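PDB 4IC4: oxysterol-binding protein homolog 3 from Saccharomyces cerevisiae, which carries lipids between membranes through the cytosol, coupled to phosphoinositides, its OSBP-related domain binding phosphatidylinositol 4-phosphate inside a beta barrel. Local coordinates for residues Y363-S368 with K373-P378; S163-P168 with K369-Y374; W382-R385 with S391-S394; E142-S145 with P149-A152; I184-F189 with L195-Q200. All blocks are in the same frame, centred on the assembly; numbering follows the deposited sequence.

Interaction 1 of 5, residues Y363-S368 with K373-P378; sequences YFEKVS and KYITGP
F364 leans on the backbone of Y374 where two short antiparallel strands run side by side. Its CB lies 3.8 Å from K373 O. Because CG sits beside the backbone N and anti to the carbonyl carbon (chi1 -67°), the ring reaches across the backbone at Y374: CD1 comes to 3.6 Å from Y374 N and 3.5 Å from A152 CB, and CE1, one atom further out, meets Y374 CB at 4.1 Å. CD2 lies 3.5 Å from E142 OE1, and the CZ end runs in among residues of strands 137-145 and 150-157. The hairpin strands are joined by the hydrogen-bonded pair E365 and K373. Beyond it, I375 N donates a nearly straight bond (173°) to Y363 O, and a water links Y363 O to I375 O. V367 CG2 touches K373 CB at 3.6 Å, and E365 CB rests against I375 CG1. An alanine in place of F364 would keep CB but is likely to open a gap beside Y374 and leave the hairpin poorly seated on the strands it packs against. Strand 137-145 meets the ring through I140 and V144, strand 150-157 through F154, and Y363 and Y374 both meet Y381 of helix 381-386.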
# COMPACT_ATOMS: atom_id res chain seq x y z
N TYR A 363 8.17 -16.72 -3.75
CA TYR A 363 6.95 -16.72 -4.55
C TYR A 363 6.90 -15.85 -5.79
O TYR A 363 5.91 -15.86 -6.53
CB TYR A 363 5.79 -16.38 -3.60
CG TYR A 363 5.91 -17.18 -2.32
CD1 TYR A 363 5.85 -18.57 -2.35
CD2 TYR A 363 6.21 -16.56 -1.11
CE1 TYR A 363 6.09 -19.33 -1.21
CE2 TYR A 363 6.44 -17.31 0.05
CZ TYR A 363 6.39 -18.69 -0.01
OH TYR A 363 6.65 -19.44 1.11
N PHE A 364 7.98 -15.12 -6.03
CA PHE A 364 8.08 -14.25 -7.19
C PHE A 364 9.43 -14.46 -7.84
O PHE A 364 10.41 -14.78 -7.17
CB PHE A 364 7.96 -12.78 -6.76
CG PHE A 364 6.60 -12.41 -6.24
CD1 PHE A 364 5.64 -11.88 -7.09
CD2 PHE A 364 6.28 -12.61 -4.90
CE1 PHE A 364 4.37 -11.56 -6.61
CE2 PHE A 364 5.02 -12.29 -4.42
CZ PHE A 364 4.06 -11.77 -5.27
N GLU A 365 9.47 -14.29 -9.16
CA GLU A 365 10.71 -14.44 -9.91
C GLU A 365 10.96 -13.17 -10.70
O GLU A 365 10.02 -12.52 -11.16
CB GLU A 365 10.62 -15.65 -10.85
CG GLU A 365 9.54 -15.54 -11.91
CD GLU A 365 9.44 -16.78 -12.77
OE1 GLU A 365 8.64 -16.80 -13.72
OE2 GLU A 365 10.18 -17.75 -12.49
N LYS A 366 12.23 -12.80 -10.85
CA LYS A 366 12.59 -11.59 -11.58
C LYS A 366 12.53 -11.85 -13.08
O LYS A 366 13.18 -12.77 -13.59
CB LYS A 366 14.00 -11.15 -11.17
CG LYS A 366 14.36 -9.75 -11.63
CD LYS A 366 15.68 -9.30 -11.01
CE LYS A 366 15.99 -7.85 -11.36
NZ LYS A 366 17.23 -7.37 -10.69
N VAL A 367 11.74 -11.05 -13.79
CA VAL A 367 11.59 -11.19 -15.23
C VAL A 367 12.39 -10.14 -15.99
O VAL A 367 12.71 -10.32 -17.16
CB VAL A 367 10.10 -11.08 -15.64
CG1 VAL A 367 9.96 -11.24 -17.15
CG2 VAL A 367 9.29 -12.15 -14.93
N SER A 368 12.73 -9.05 -15.30
CA SER A 368 13.51 -7.98 -15.90
C SER A 368 13.88 -6.97 -14.83
O SER A 368 13.61 -7.18 -13.65
CB SER A 368 12.70 -7.27 -16.99
OG SER A 368 11.62 -6.54 -16.43
N LYS A 373 7.52 -11.35 -11.10
CA LYS A 373 6.27 -12.00 -11.45
C LYS A 373 5.97 -13.19 -10.55
O LYS A 373 6.86 -13.95 -10.18
CB LYS A 373 6.34 -12.44 -12.92
CG LYS A 373 5.12 -13.15 -13.47
CD LYS A 373 5.29 -13.37 -14.97
CE LYS A 373 4.14 -14.15 -15.58
NZ LYS A 373 4.06 -15.54 -15.06
N TYR A 374 4.69 -13.34 -10.20
CA TYR A 374 4.25 -14.44 -9.35
C TYR A 374 4.61 -15.79 -9.97
O TYR A 374 4.37 -16.03 -11.16
CB TYR A 374 2.73 -14.36 -9.17
CG TYR A 374 2.13 -15.50 -8.38
CD1 TYR A 374 2.24 -15.55 -6.99
CD2 TYR A 374 1.44 -16.52 -9.02
CE1 TYR A 374 1.68 -16.59 -6.26
CE2 TYR A 374 0.87 -17.58 -8.30
CZ TYR A 374 1.00 -17.60 -6.92
OH TYR A 374 0.43 -18.63 -6.19
N ILE A 375 5.20 -16.67 -9.17
CA ILE A 375 5.59 -18.00 -9.64
C ILE A 375 4.41 -18.96 -9.54
O ILE A 375 3.85 -19.15 -8.46
CB ILE A 375 6.76 -18.57 -8.79
CG1 ILE A 375 8.00 -17.70 -8.97
CG2 ILE A 375 7.05 -20.01 -9.21
CD1 ILE A 375 9.17 -18.11 -8.10
N THR A 376 4.04 -19.56 -10.66
CA THR A 376 2.92 -20.50 -10.69
C THR A 376 3.44 -21.93 -10.60
O THR A 376 4.63 -22.17 -10.80
CB THR A 376 2.10 -20.36 -11.98
OG1 THR A 376 2.95 -20.59 -13.12
CG2 THR A 376 1.49 -18.98 -12.07
N GLY A 377 2.56 -22.87 -10.29
CA GLY A 377 2.98 -24.25 -10.19
C GLY A 377 2.78 -24.87 -8.82
O GLY A 377 2.27 -24.22 -7.91
N PRO A 378 3.20 -26.13 -8.64
CA PRO A 378 3.08 -26.88 -7.38
C PRO A 378 3.75 -26.22 -6.18
O PRO A 378 3.38 -26.49 -5.04
CB PRO A 378 3.73 -28.22 -7.73
CG PRO A 378 3.43 -28.36 -9.19
CD PRO A 378 3.75 -26.98 -9.70
O HOH W 1 4.34 -18.28 -6.00

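Interaction 2 of 5, residues S163-P168 with K369-Y374; sequences SYTVTP and KNEWKY
T165 makes the direct contact here, its hydroxyl taking the backbone N-H of W372 in a nearly straight bond (OG1 to N 2.9 Å, 169°). OG1, placed beside its own backbone N (chi1 -66°), meets the amide, while the methyl CG2 lies 3.5 Å from N370 O and 3.8 Å from W372 CD1, approaching the indole obliquely. The tight part is therefore one buried residue set against three in a row, N370 in the turn and E371 and W372 at the start of strand 371-374.

Around it no backbone-to-backbone bond joins the two segments, and bridging waters make the links instead. One water touches T165 OG1 at 2.6 Å and donates to W372 O. A second accepts from T165 N and donates to E371 OE2, 2.6 Å away; the bend of the glutamate chain at chi2 (69°) brings its carboxylate back over this side. A third donates both to T165 O and to N370 O. Towards S163 the link is looser, a water on S163 OG giving a weak, long bond to E371 OE2.

T165 belongs to strand 160-172, which pairs with strands 150-157 and 177-189 of the barrel; the hairpin of strands 364-368 and 371-374 lies across its outside. E371 OE1 also makes a long, weak ion pair with R186 of strand 177-189, and the W372 side chain packs on F364 and K366.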
# COMPACT_ATOMS: atom_id res chain seq x y z
N SER A 163 -0.77 -6.95 -10.84
CA SER A 163 0.62 -7.22 -10.48
C SER A 163 1.29 -5.87 -10.22
O SER A 163 0.93 -4.86 -10.82
CB SER A 163 1.33 -7.96 -11.61
OG SER A 163 1.31 -7.19 -12.79
N TYR A 164 2.26 -5.87 -9.32
CA TYR A 164 2.94 -4.64 -8.96
C TYR A 164 4.31 -4.93 -8.37
O TYR A 164 4.44 -5.74 -7.46
CB TYR A 164 2.07 -3.90 -7.93
CG TYR A 164 2.43 -2.47 -7.55
CD1 TYR A 164 3.01 -1.59 -8.47
CD2 TYR A 164 2.04 -1.96 -6.30
CE1 TYR A 164 3.18 -0.24 -8.16
CE2 TYR A 164 2.21 -0.62 -5.98
CZ TYR A 164 2.77 0.24 -6.91
OH TYR A 164 2.88 1.58 -6.60
N THR A 165 5.33 -4.30 -8.93
CA THR A 165 6.70 -4.43 -8.44
C THR A 165 7.02 -2.99 -8.07
O THR A 165 7.08 -2.12 -8.95
CB THR A 165 7.66 -4.95 -9.53
OG1 THR A 165 7.30 -6.29 -9.88
CG2 THR A 165 9.09 -4.93 -9.01
N VAL A 166 7.24 -2.73 -6.79
CA VAL A 166 7.45 -1.36 -6.36
C VAL A 166 8.59 -1.08 -5.41
O VAL A 166 8.93 -1.90 -4.54
CB VAL A 166 6.14 -0.84 -5.73
CG1 VAL A 166 5.79 -1.69 -4.52
CG2 VAL A 166 6.28 0.60 -5.33
N THR A 167 9.18 0.09 -5.58
CA THR A 167 10.27 0.56 -4.73
C THR A 167 9.89 1.95 -4.25
O THR A 167 9.84 2.89 -5.05
CB THR A 167 11.60 0.66 -5.51
OG1 THR A 167 12.07 -0.65 -5.82
CG2 THR A 167 12.65 1.38 -4.66
N PRO A 168 9.59 2.10 -2.95
CA PRO A 168 9.23 3.43 -2.44
C PRO A 168 10.48 4.30 -2.48
O PRO A 168 11.59 3.80 -2.30
CB PRO A 168 8.78 3.13 -1.01
CG PRO A 168 8.24 1.73 -1.10
CD PRO A 168 9.28 1.05 -1.97
N LYS A 369 14.52 -5.88 -15.23
CA LYS A 369 14.89 -4.84 -14.28
C LYS A 369 13.62 -4.18 -13.78
O LYS A 369 12.80 -3.70 -14.57
CB LYS A 369 15.78 -3.78 -14.94
CG LYS A 369 17.25 -4.12 -14.99
CD LYS A 369 18.06 -2.89 -15.37
CE LYS A 369 19.55 -3.14 -15.29
NZ LYS A 369 20.32 -1.89 -15.50
N ASN A 370 13.44 -4.16 -12.46
CA ASN A 370 12.28 -3.54 -11.85
C ASN A 370 10.98 -4.27 -12.15
O ASN A 370 9.91 -3.66 -12.12
CB ASN A 370 12.17 -2.08 -12.31
CG ASN A 370 13.48 -1.34 -12.20
OD1 ASN A 370 14.07 -1.25 -11.12
ND2 ASN A 370 13.96 -0.80 -13.31
N GLU A 371 11.05 -5.57 -12.43
CA GLU A 371 9.84 -6.33 -12.71
C GLU A 371 9.91 -7.77 -12.23
O GLU A 371 10.72 -8.56 -12.72
CB GLU A 371 9.56 -6.31 -14.22
CG GLU A 371 8.11 -6.05 -14.58
CD GLU A 371 7.68 -4.63 -14.26
OE1 GLU A 371 8.26 -3.68 -14.83
OE2 GLU A 371 6.75 -4.46 -13.44
N TRP A 372 9.07 -8.11 -11.26
CA TRP A 372 9.00 -9.46 -10.72
C TRP A 372 7.63 -10.03 -11.06
O TRP A 372 6.68 -9.27 -11.28
CB TRP A 372 9.21 -9.46 -9.21
CG TRP A 372 10.63 -9.18 -8.80
CD1 TRP A 372 11.31 -8.01 -8.94
CD2 TRP A 372 11.55 -10.11 -8.20
NE1 TRP A 372 12.59 -8.14 -8.46
CE2 TRP A 372 12.77 -9.42 -8.00
CE3 TRP A 372 11.45 -11.45 -7.81
CZ2 TRP A 372 13.89 -10.03 -7.42
CZ3 TRP A 372 12.57 -12.06 -7.23
CH2 TRP A 372 13.77 -11.35 -7.05
N LYS A 373 7.52 -11.35 -11.10
CA LYS A 373 6.27 -12.00 -11.45
C LYS A 373 5.97 -13.19 -10.55
O LYS A 373 6.86 -13.95 -10.18
CB LYS A 373 6.34 -12.44 -12.92
CG LYS A 373 5.12 -13.15 -13.47
CD LYS A 373 5.29 -13.37 -14.97
CE LYS A 373 4.14 -14.15 -15.58
NZ LYS A 373 4.06 -15.54 -15.06
N TYR A 374 4.69 -13.34 -10.20
CA TYR A 374 4.25 -14.44 -9.35
C TYR A 374 4.61 -15.79 -9.97
O TYR A 374 4.37 -16.03 -11.16
CB TYR A 374 2.73 -14.36 -9.17
CG TYR A 374 2.13 -15.50 -8.38
CD1 TYR A 374 2.24 -15.55 -6.99
CD2 TYR A 374 1.44 -16.52 -9.02
CE1 TYR A 374 1.68 -16.59 -6.26
CE2 TYR A 374 0.87 -17.58 -8.30
CZ TYR A 374 1.00 -17.60 -6.92
OH TYR A 374 0.43 -18.63 -6.19
O HOH W 2 3.50 -5.34 -12.58
O HOH W 3 5.13 -3.46 -11.73
O HOH W 4 4.97 -6.85 -10.98
O HOH W 5 9.12 -1.51 -10.85

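Interaction 3 of 5, residues W382-R385 with S391-S394; sequences WERR and SDIS
R384 and D392 are brought together by an extended arginine chain and by the chi1 of the aspartate. From CG to NE the arginine is extended (chi2 165°, chi3 171°) and carries its guanidinium away from the helix, whereas D392 holds CG between its backbone N and carbonyl carbon (chi1 60°), which turns the carboxylate back to meet it. The groups come from opposite directions and join end-on: R384 NH2 donates to D392 OD1 at 2.8 Å and R384 NH1 to D392 OD2 at 2.9 Å. Both bonds are nearly straight, both oxygens use their syn lone pairs, and the two planes are nearly coplanar. This is the classic bidentate arginine-carboxylate salt bridge, here tying helix 381-386 to the loop that follows it near the end of the chain. Two more bonds hold the group, NE to K379 O and NH2 also to D389 O, so its rotation should be well fixed. I393 CD1 lies over one guanidinium face, 4.1 Å from R384 NH2, with both the arginine and the isoleucine side chains resting on Y363. D392 is exposed at the surface, while R384 is buried between helix and loop, and W390 adds a further contact to the arginine.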
# COMPACT_ATOMS: atom_id res chain seq x y z
N TRP A 382 -0.02 -20.08 -3.29
CA TRP A 382 -1.35 -20.61 -3.06
C TRP A 382 -1.43 -22.13 -3.11
O TRP A 382 -2.26 -22.72 -2.42
CB TRP A 382 -2.35 -19.96 -4.02
CG TRP A 382 -2.41 -18.47 -3.82
CD1 TRP A 382 -2.02 -17.50 -4.70
CD2 TRP A 382 -2.83 -17.78 -2.63
NE1 TRP A 382 -2.16 -16.26 -4.14
CE2 TRP A 382 -2.66 -16.39 -2.87
CE3 TRP A 382 -3.33 -18.19 -1.39
CZ2 TRP A 382 -2.98 -15.42 -1.91
CZ3 TRP A 382 -3.65 -17.22 -0.43
CH2 TRP A 382 -3.47 -15.85 -0.70
N GLU A 383 -0.58 -22.77 -3.91
CA GLU A 383 -0.59 -24.23 -3.94
C GLU A 383 0.00 -24.78 -2.65
O GLU A 383 -0.52 -25.74 -2.07
CB GLU A 383 0.17 -24.76 -5.16
CG GLU A 383 -0.63 -24.66 -6.46
CD GLU A 383 -1.98 -25.36 -6.37
OE1 GLU A 383 -2.00 -26.57 -6.05
OE2 GLU A 383 -3.01 -24.71 -6.61
N ARG A 384 1.10 -24.18 -2.18
CA ARG A 384 1.75 -24.60 -0.94
C ARG A 384 0.79 -24.45 0.24
O ARG A 384 0.68 -25.32 1.09
CB ARG A 384 2.98 -23.73 -0.65
CG ARG A 384 4.23 -24.01 -1.47
CD ARG A 384 5.18 -22.82 -1.32
NE ARG A 384 6.52 -23.00 -1.88
CZ ARG A 384 7.53 -23.58 -1.24
NH1 ARG A 384 8.71 -23.69 -1.83
NH2 ARG A 384 7.37 -24.06 -0.01
N ARG A 385 0.10 -23.32 0.28
CA ARG A 385 -0.83 -23.02 1.37
C ARG A 385 -1.88 -24.10 1.57
O ARG A 385 -2.26 -24.41 2.71
CB ARG A 385 -1.51 -21.68 1.10
CG ARG A 385 -2.20 -21.05 2.30
CD ARG A 385 -2.88 -19.75 1.89
NE ARG A 385 -3.39 -18.97 3.01
CZ ARG A 385 -4.47 -19.25 3.72
NH1 ARG A 385 -5.20 -20.33 3.44
NH2 ARG A 385 -4.85 -18.44 4.70
N SER A 391 7.96 -26.50 4.74
CA SER A 391 9.15 -27.10 5.35
C SER A 391 10.49 -26.51 4.92
O SER A 391 11.47 -26.59 5.66
CB SER A 391 9.16 -28.61 5.11
OG SER A 391 8.05 -29.22 5.74
N ASP A 392 10.54 -25.93 3.73
CA ASP A 392 11.77 -25.35 3.20
C ASP A 392 11.86 -23.84 3.44
O ASP A 392 12.77 -23.18 2.94
CB ASP A 392 11.88 -25.65 1.70
CG ASP A 392 10.72 -25.09 0.91
OD1 ASP A 392 9.57 -25.16 1.39
OD2 ASP A 392 10.95 -24.58 -0.21
N ILE A 393 10.91 -23.31 4.20
CA ILE A 393 10.88 -21.89 4.51
C ILE A 393 11.53 -21.67 5.87
O ILE A 393 11.06 -22.18 6.89
CB ILE A 393 9.44 -21.37 4.56
CG1 ILE A 393 8.73 -21.67 3.24
CG2 ILE A 393 9.43 -19.87 4.87
CD1 ILE A 393 9.38 -21.06 2.01
N SER A 394 12.62 -20.91 5.89
CA SER A 394 13.33 -20.64 7.14
C SER A 394 12.64 -19.60 8.00
O SER A 394 11.80 -18.83 7.53
CB SER A 394 14.75 -20.16 6.84
OG SER A 394 14.72 -18.91 6.18

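Interaction 4 of 5, residues E142-S145 with P149-A152; sequences EKVS and PVFA
Strands 142-145 and 150-152 pair antiparallel with their axes 4.6 Å apart at closest approach, and a classic beta bulge interrupts the ladder where V144 and S145 both face V150. V144 N donates to V150 O at 2.9 Å, and S145 N gives the same oxygen a weak bond; beyond the bulge E142 and A152 form a regular hydrogen-bonded pair. On one side K143 runs out fully extended, CG anti to the backbone N (chi1 -180°), with its methylenes drawn obliquely past the F151 ring: CG lies 3.6 Å and CD 3.7 Å from F151 CE1. The chain ends with NZ hydrogen-bonded to P122 O, close to the phosphoinositide-binding H146. An alanine here would strip the methylenes from F151, probably leaving that ring freer to turn and P122 O without its lysine partner. S145, V150 and A152 share the other side with E142, and V144, displaced at the bulge, packs beside them: V144 CG2 meets V150 CG1 at 3.5 Å, V144 CG1 touches A152 CB at 3.9 Å, and S145 CB abuts V150 CB at 3.6 Å.

The segments belong to a hairpin in the barrel wall. Strand 160-172 continues the wall beyond V150 and F151, with F151 packing on V166 and P168. From the hairpin of strands 364-368 and 371-374, W372 packs on V144 and A152, and the carboxylate of E142 takes the backbone N-H groups of K362 and Y363.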
# COMPACT_ATOMS: atom_id res chain seq x y z
N GLU A 142 5.57 -10.08 -1.24
CA GLU A 142 6.85 -10.50 -0.69
C GLU A 142 7.91 -9.43 -0.92
O GLU A 142 7.90 -8.75 -1.95
CB GLU A 142 7.27 -11.82 -1.36
CG GLU A 142 8.59 -12.40 -0.90
CD GLU A 142 8.83 -13.82 -1.42
OE1 GLU A 142 8.38 -14.15 -2.54
OE2 GLU A 142 9.49 -14.61 -0.70
N LYS A 143 8.80 -9.24 0.04
CA LYS A 143 9.89 -8.29 -0.16
C LYS A 143 10.92 -9.11 -0.92
O LYS A 143 11.48 -10.07 -0.37
CB LYS A 143 10.47 -7.80 1.16
CG LYS A 143 11.60 -6.81 0.96
CD LYS A 143 12.09 -6.23 2.26
CE LYS A 143 13.21 -5.23 2.03
NZ LYS A 143 13.67 -4.62 3.31
N VAL A 144 11.17 -8.75 -2.18
CA VAL A 144 12.10 -9.51 -3.02
C VAL A 144 13.53 -8.99 -3.11
O VAL A 144 14.41 -9.68 -3.63
CB VAL A 144 11.52 -9.67 -4.44
CG1 VAL A 144 10.18 -10.41 -4.38
CG2 VAL A 144 11.33 -8.30 -5.09
N SER A 145 13.75 -7.78 -2.62
CA SER A 145 15.09 -7.17 -2.61
C SER A 145 15.20 -6.24 -1.40
O SER A 145 14.22 -5.60 -1.02
CB SER A 145 15.32 -6.37 -3.88
OG SER A 145 16.59 -5.74 -3.84
N PRO A 149 15.10 -1.51 -1.63
CA PRO A 149 13.90 -2.28 -1.27
C PRO A 149 12.96 -2.45 -2.46
O PRO A 149 12.64 -1.48 -3.15
CB PRO A 149 13.27 -1.45 -0.17
CG PRO A 149 13.63 -0.05 -0.58
CD PRO A 149 15.09 -0.20 -0.96
N VAL A 150 12.54 -3.68 -2.70
CA VAL A 150 11.61 -3.97 -3.79
C VAL A 150 10.55 -4.91 -3.25
O VAL A 150 10.87 -5.94 -2.64
CB VAL A 150 12.32 -4.64 -4.99
CG1 VAL A 150 11.30 -4.94 -6.09
CG2 VAL A 150 13.41 -3.73 -5.54
N PHE A 151 9.30 -4.55 -3.46
CA PHE A 151 8.17 -5.35 -2.99
C PHE A 151 7.33 -5.80 -4.18
O PHE A 151 7.03 -5.01 -5.08
CB PHE A 151 7.32 -4.52 -2.03
CG PHE A 151 8.11 -3.89 -0.92
CD1 PHE A 151 8.56 -4.65 0.16
CD2 PHE A 151 8.43 -2.53 -0.96
CE1 PHE A 151 9.32 -4.07 1.18
CE2 PHE A 151 9.19 -1.94 0.06
CZ PHE A 151 9.64 -2.71 1.13
N ALA A 152 6.97 -7.08 -4.19
CA ALA A 152 6.17 -7.63 -5.28
C ALA A 152 4.79 -8.00 -4.78
O ALA A 152 4.65 -8.56 -3.68
CB ALA A 152 6.87 -8.86 -5.87

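Interaction 5 of 5, residues I184-F189 with L195-Q200; sequences ILRLKF and LFEWTQ
W198 turns one face of its indole to L185, whose CB stands 4.1 Å from the centroid of the six-membered ring and only 18° off the normal, a CH-pi contact. L185 CD2 continues to 3.7 Å from W198 CZ2. The one aromatic pair, F189 with F196, is oblique: F196 CE2 sits 3.4 Å from F189 CZ, over one face of that ring, with the planes at 49°. L187 lies alongside F196, pointing the same way, its CD2 3.8 Å from F196 CD2. This apolar side packs on V98 and A102 of helix 94-104 and on L85 of helix 83-88. On the reverse side E197 OE1 reaches the edge of the R186 guanidinium, near its plane, 2.7 Å from NH1. The hydrogen bond within that salt bridge is bent (117°) and weak, and I184 CB lies over a guanidinium face. L195 CD2 packs on K188, 3.6 Å from its CB. Backbone bonds join L187 to F196 and L185 to W198, the one from W198 N to L185 O weak. The arrangement is an antiparallel beta hairpin of the barrel wall, apolar towards the helices and mixed polar, charged and aliphatic on the other side, in keeping with the OSBP-related fold.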
# COMPACT_ATOMS: atom_id res chain seq x y z
N ILE A 184 5.09 0.28 -12.00
CA ILE A 184 3.81 0.36 -12.69
C ILE A 184 2.82 -0.68 -12.18
O ILE A 184 3.14 -1.86 -12.07
CB ILE A 184 3.99 0.15 -14.21
CG1 ILE A 184 4.91 1.24 -14.77
CG2 ILE A 184 2.63 0.19 -14.90
CD1 ILE A 184 5.17 1.10 -16.25
N LEU A 185 1.62 -0.22 -11.84
CA LEU A 185 0.58 -1.15 -11.40
C LEU A 185 -0.03 -1.66 -12.70
O LEU A 185 -0.48 -0.87 -13.53
CB LEU A 185 -0.49 -0.45 -10.56
CG LEU A 185 -0.05 0.07 -9.19
CD1 LEU A 185 0.72 1.37 -9.37
CD2 LEU A 185 -1.28 0.30 -8.31
N ARG A 186 -0.03 -2.98 -12.86
CA ARG A 186 -0.56 -3.60 -14.07
C ARG A 186 -1.83 -4.37 -13.78
O ARG A 186 -1.79 -5.46 -13.19
CB ARG A 186 0.49 -4.53 -14.68
CG ARG A 186 1.81 -3.84 -15.01
CD ARG A 186 2.82 -4.83 -15.58
NE ARG A 186 4.13 -4.21 -15.79
CZ ARG A 186 4.38 -3.26 -16.68
NH1 ARG A 186 3.41 -2.82 -17.47
NH2 ARG A 186 5.60 -2.76 -16.80
N LEU A 187 -2.95 -3.81 -14.21
CA LEU A 187 -4.25 -4.41 -14.02
C LEU A 187 -4.69 -5.13 -15.29
O LEU A 187 -4.53 -4.60 -16.39
CB LEU A 187 -5.27 -3.33 -13.66
CG LEU A 187 -6.76 -3.71 -13.70
CD1 LEU A 187 -7.07 -4.69 -12.59
CD2 LEU A 187 -7.59 -2.44 -13.55
N LYS A 188 -5.24 -6.32 -15.13
CA LYS A 188 -5.74 -7.10 -16.26
C LYS A 188 -7.16 -7.58 -15.99
O LYS A 188 -7.44 -8.16 -14.95
CB LYS A 188 -4.86 -8.33 -16.52
CG LYS A 188 -5.47 -9.30 -17.53
CD LYS A 188 -4.66 -10.57 -17.67
CE LYS A 188 -5.34 -11.55 -18.62
NZ LYS A 188 -4.59 -12.82 -18.73
N PHE A 189 -8.05 -7.31 -16.93
CA PHE A 189 -9.43 -7.78 -16.84
C PHE A 189 -9.39 -9.23 -17.29
O PHE A 189 -8.97 -9.52 -18.41
CB PHE A 189 -10.34 -6.99 -17.79
CG PHE A 189 -10.86 -5.70 -17.24
CD1 PHE A 189 -10.33 -5.15 -16.07
CD2 PHE A 189 -11.89 -5.02 -17.89
CE1 PHE A 189 -10.82 -3.94 -15.57
CE2 PHE A 189 -12.38 -3.82 -17.40
CZ PHE A 189 -11.85 -3.28 -16.24
N LEU A 195 -6.10 -4.40 -20.57
CA LEU A 195 -5.09 -4.05 -19.59
C LEU A 195 -5.10 -2.57 -19.25
O LEU A 195 -5.41 -1.73 -20.09
CB LEU A 195 -3.69 -4.42 -20.11
CG LEU A 195 -3.47 -5.83 -20.65
CD1 LEU A 195 -2.03 -5.96 -21.14
CD2 LEU A 195 -3.76 -6.85 -19.56
N PHE A 196 -4.77 -2.26 -18.00
CA PHE A 196 -4.70 -0.87 -17.54
C PHE A 196 -3.38 -0.74 -16.80
O PHE A 196 -2.98 -1.65 -16.08
CB PHE A 196 -5.86 -0.55 -16.60
CG PHE A 196 -7.21 -0.65 -17.24
CD1 PHE A 196 -7.79 0.47 -17.82
CD2 PHE A 196 -7.88 -1.86 -17.27
CE1 PHE A 196 -9.05 0.38 -18.43
CE2 PHE A 196 -9.14 -1.96 -17.88
CZ PHE A 196 -9.72 -0.84 -18.46
N GLU A 197 -2.71 0.38 -16.98
CA GLU A 197 -1.44 0.62 -16.31
C GLU A 197 -1.33 2.04 -15.80
O GLU A 197 -1.91 2.97 -16.38
CB GLU A 197 -0.28 0.35 -17.28
CG GLU A 197 -0.14 -1.10 -17.73
CD GLU A 197 0.90 -1.26 -18.81
OE1 GLU A 197 2.05 -0.82 -18.61
OE2 GLU A 197 0.57 -1.85 -19.87
N TRP A 198 -0.62 2.21 -14.70
CA TRP A 198 -0.40 3.52 -14.13
C TRP A 198 0.65 3.46 -13.04
O TRP A 198 0.92 2.39 -12.48
CB TRP A 198 -1.71 4.11 -13.58
CG TRP A 198 -2.23 3.51 -12.30
CD1 TRP A 198 -1.95 3.92 -11.03
CD2 TRP A 198 -3.14 2.41 -12.18
NE1 TRP A 198 -2.64 3.15 -10.12
CE2 TRP A 198 -3.37 2.21 -10.80
CE3 TRP A 198 -3.77 1.57 -13.10
CZ2 TRP A 198 -4.22 1.20 -10.32
CZ3 TRP A 198 -4.62 0.57 -12.62
CH2 TRP A 198 -4.83 0.39 -11.24
N THR A 199 1.27 4.60 -12.78
CA THR A 199 2.26 4.74 -11.72
C THR A 199 1.55 5.59 -10.68
O THR A 199 0.90 6.58 -11.03
CB THR A 199 3.53 5.47 -12.21
OG1 THR A 199 4.23 4.63 -13.14
CG2 THR A 199 4.45 5.80 -11.04
N GLN A 200 1.62 5.21 -9.41
CA GLN A 200 0.95 6.00 -8.38
C GLN A 200 1.47 7.43 -8.36
O GLN A 200 2.66 7.68 -8.57
CB GLN A 200 1.10 5.34 -7.01
CG GLN A 200 0.17 4.15 -6.85
CD GLN A 200 0.13 3.59 -5.44
OE1 GLN A 200 -0.76 2.79 -5.11
NE2 GLN A 200 1.08 3.99 -4.61

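How the interactions relate
Interactions 4, 2 and 5 follow one another along the barrel wall: V166 N bonds to F151 O and S163 O to R186 N, so strand 160-172 bridges two hairpins whose contact centres lie 18 Å apart. Interactions 1 and 2 share K373 and Y374, and the hairpin they belong to lies against the wall, the centre of interaction 4 being 7 Å from that of interaction 2 and 12 Å from that of interaction 1. Interaction 3 extends this outward, joined to interaction 1 by a probable hydrogen bond between Y374 OH and W382 N. Interaction 4 comes nearest the phosphoinositide site: the side chain of K143 is about 3 Å from that of H146, whereas the side chain of W372 is about 10 Å from that of H146.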